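Local coordinates for phosphoenolpyruvate-protein phosphotransferase (Acinetobacter sp., PDB 3CI6) that probably transfers phosphate from phosphoenolpyruvate to a protein histidine, this chain being the GAF domain of the longer enzyme, at residues D10-I15 with L150-A155. Residues are numbered along the deposited sequence; the frame is centred on the assembly and turned at random.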
loop_
_atom_site.group_PDB
_atom_site.type_symbol
_atom_site.label_atom_id
_atom_site.label_comp_id
_atom_site.label_asym_id
_atom_site.label_seq_id
_atom_site.Cartn_x
_atom_site.Cartn_y
_atom_site.Cartn_z
ATOM N N ASP B 10 -10.261 -0.391 -10.216
ATOM C CA ASP B 10 -11.175 -1.312 -9.536
ATOM C C ASP B 10 -10.489 -2.651 -9.242
ATOM O O ASP B 10 -10.660 -3.212 -8.163
ATOM C CB ASP B 10 -12.450 -1.583 -10.322
ATOM C CG ASP B 10 -13.417 -0.425 -10.339
ATOM O OD1 ASP B 10 -13.344 0.453 -9.443
ATOM O OD2 ASP B 10 -14.248 -0.410 -11.299
ATOM N N THR B 11 -9.722 -3.159 -10.196
ATOM C CA THR B 11 -8.957 -4.400 -10.013
ATOM C C THR B 11 -7.940 -4.243 -8.869
ATOM O O THR B 11 -7.843 -5.083 -7.963
ATOM C CB THR B 11 -8.283 -4.788 -11.302
ATOM O OG1 THR B 11 -9.293 -5.123 -12.250
ATOM C CG2 THR B 11 -7.318 -5.998 -11.103
ATOM N N LEU B 12 -7.209 -3.136 -8.891
ATOM C CA LEU B 12 -6.249 -2.851 -7.826
ATOM C C LEU B 12 -6.937 -2.798 -6.461
ATOM O O LEU B 12 -6.501 -3.417 -5.505
ATOM C CB LEU B 12 -5.539 -1.531 -8.107
ATOM C CG LEU B 12 -4.591 -0.998 -7.060
ATOM C CD1 LEU B 12 -3.444 -1.955 -6.746
ATOM C CD2 LEU B 12 -3.964 0.304 -7.555
ATOM N N ARG B 13 -8.039 -2.060 -6.379
ATOM C CA ARG B 13 -8.805 -1.951 -5.144
ATOM C C ARG B 13 -9.266 -3.318 -4.646
ATOM O O ARG B 13 -9.177 -3.588 -3.457
ATOM C CB ARG B 13 -10.020 -1.069 -5.387
ATOM C CG ARG B 13 -10.866 -0.923 -4.144
ATOM C CD ARG B 13 -12.095 -0.153 -4.379
ATOM N NE ARG B 13 -12.974 -0.188 -3.200
ATOM C CZ ARG B 13 -13.995 0.651 -3.027
ATOM N NH1 ARG B 13 -14.233 1.593 -3.923
ATOM N NH2 ARG B 13 -14.769 0.546 -1.949
ATOM N N ARG B 14 -9.734 -4.160 -5.545
ATOM C CA ARG B 14 -10.196 -5.490 -5.160
ATOM C C ARG B 14 -9.075 -6.292 -4.508
ATOM O O ARG B 14 -9.284 -6.945 -3.476
ATOM C CB ARG B 14 -10.715 -6.230 -6.384
ATOM C CG ARG B 14 -11.246 -7.559 -6.076
ATOM C CD ARG B 14 -12.203 -8.069 -7.143
ATOM N NE ARG B 14 -11.717 -7.930 -8.509
ATOM C CZ ARG B 14 -10.689 -8.600 -9.031
ATOM N NH1 ARG B 14 -10.361 -8.376 -10.305
ATOM N NH2 ARG B 14 -9.966 -9.471 -8.310
ATOM N N ILE B 15 -7.894 -6.251 -5.110
ATOM C CA ILE B 15 -6.753 -6.985 -4.574
ATOM C C ILE B 15 -6.300 -6.375 -3.261
ATOM O O ILE B 15 -6.051 -7.087 -2.283
ATOM C CB ILE B 15 -5.586 -7.010 -5.580
ATOM C CG1 ILE B 15 -6.018 -7.659 -6.878
ATOM C CG2 ILE B 15 -4.410 -7.767 -4.982
ATOM C CD1 ILE B 15 -5.096 -7.455 -8.089
ATOM N N LEU B 150 2.055 -2.369 -9.639
ATOM C CA LEU B 150 2.919 -3.163 -8.770
ATOM C C LEU B 150 3.505 -2.325 -7.660
ATOM O O LEU B 150 3.649 -2.813 -6.539
ATOM C CB LEU B 150 4.023 -3.827 -9.581
ATOM C CG LEU B 150 3.551 -4.855 -10.604
ATOM C CD1 LEU B 150 4.740 -5.389 -11.399
ATOM C CD2 LEU B 150 2.755 -5.983 -9.946
ATOM N N VAL B 151 3.941 -1.095 -7.962
ATOM C CA VAL B 151 4.457 -0.216 -6.895
ATOM C C VAL B 151 3.426 -0.046 -5.775
ATOM O O VAL B 151 3.751 -0.101 -4.583
ATOM C CB VAL B 151 4.965 1.118 -7.463
ATOM C CG1 VAL B 151 5.204 2.170 -6.369
ATOM C CG2 VAL B 151 6.217 0.888 -8.315
ATOM N N THR B 152 2.168 0.170 -6.144
ATOM C CA THR B 152 1.122 0.404 -5.158
ATOM C C THR B 152 0.875 -0.838 -4.302
ATOM O O THR B 152 0.823 -0.742 -3.065
ATOM C CB THR B 152 -0.147 0.903 -5.853
ATOM O OG1 THR B 152 0.153 2.105 -6.597
ATOM C CG2 THR B 152 -1.249 1.159 -4.777
ATOM N N LEU B 153 0.793 -2.023 -4.924
ATOM C CA LEU B 153 0.666 -3.250 -4.150
ATOM C C LEU B 153 1.881 -3.484 -3.276
ATOM O O LEU B 153 1.764 -3.914 -2.130
ATOM C CB LEU B 153 0.449 -4.436 -5.083
ATOM C CG LEU B 153 -0.932 -4.472 -5.692
ATOM C CD1 LEU B 153 -0.956 -5.450 -6.903
ATOM C CD2 LEU B 153 -2.013 -4.819 -4.672
ATOM N N CYS B 154 3.079 -3.213 -3.800
ATOM C CA CYS B 154 4.244 -3.441 -2.962
ATOM C C CYS B 154 4.218 -2.514 -1.725
ATOM O O CYS B 154 4.643 -2.895 -0.618
ATOM C CB CYS B 154 5.529 -3.234 -3.745
ATOM S SG CYS B 154 5.925 -4.595 -4.842
ATOM N N ALA B 155 3.725 -1.282 -1.907
ATOM C CA ALA B 155 3.678 -0.324 -0.796
ATOM C C ALA B 155 2.695 -0.800 0.256
ATOM O O ALA B 155 2.933 -0.617 1.481
ATOM C CB ALA B 155 3.244 1.000 -1.323
#
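Leu153 and Leu12 run antiparallel, alongside each other, and the two leucines supply about two thirds of the 190 Å² buried in a small, wholly apolar contact between two nearly parallel helices. One methyl of Leu12, CD1, lies against the branch point of Leu153, 3.7 Å from its CG and 3.8 Å from its CD2. The other methyl, CD2, meets CG2 of Thr152, the residue just before Leu153, at 4.0 Å. Leu12 can straddle two neighbouring residues because its CG is anti to the backbone N (chi1 175°), which carries the fork out across the gap. Ile15, one helical turn further on, completes the grip: its branch methyl CG2 comes to 3.8 Å from CD2 of Leu153, with the isoleucine side chain set roughly perpendicular to that of the leucine.

The segment axes approach no closer than 10.9 Å, at an angle of 18°, so the gap is spanned by side chains, with no backbone hydrogen bond across it. In the GAF fold a central antiparallel sheet carries helices on its face; here helix 144-167 rests on that sheet through Leu150 and Cys154, and helix 7-20 forms a further layer over it. Val36 of helix 25-40 also packs on Leu153, while Phe149 lies against both Leu12 and Ile15.

The hydroxyl of Thr152 is hydrogen-bonded to the carbonyl O of Ser148 in its own helix, and with that rotation its CG2 methyl faces Leu12. Both residues also meet the second subunit: Leu12 packs on Leu9 of that subunit, and Thr152 on its Leu12.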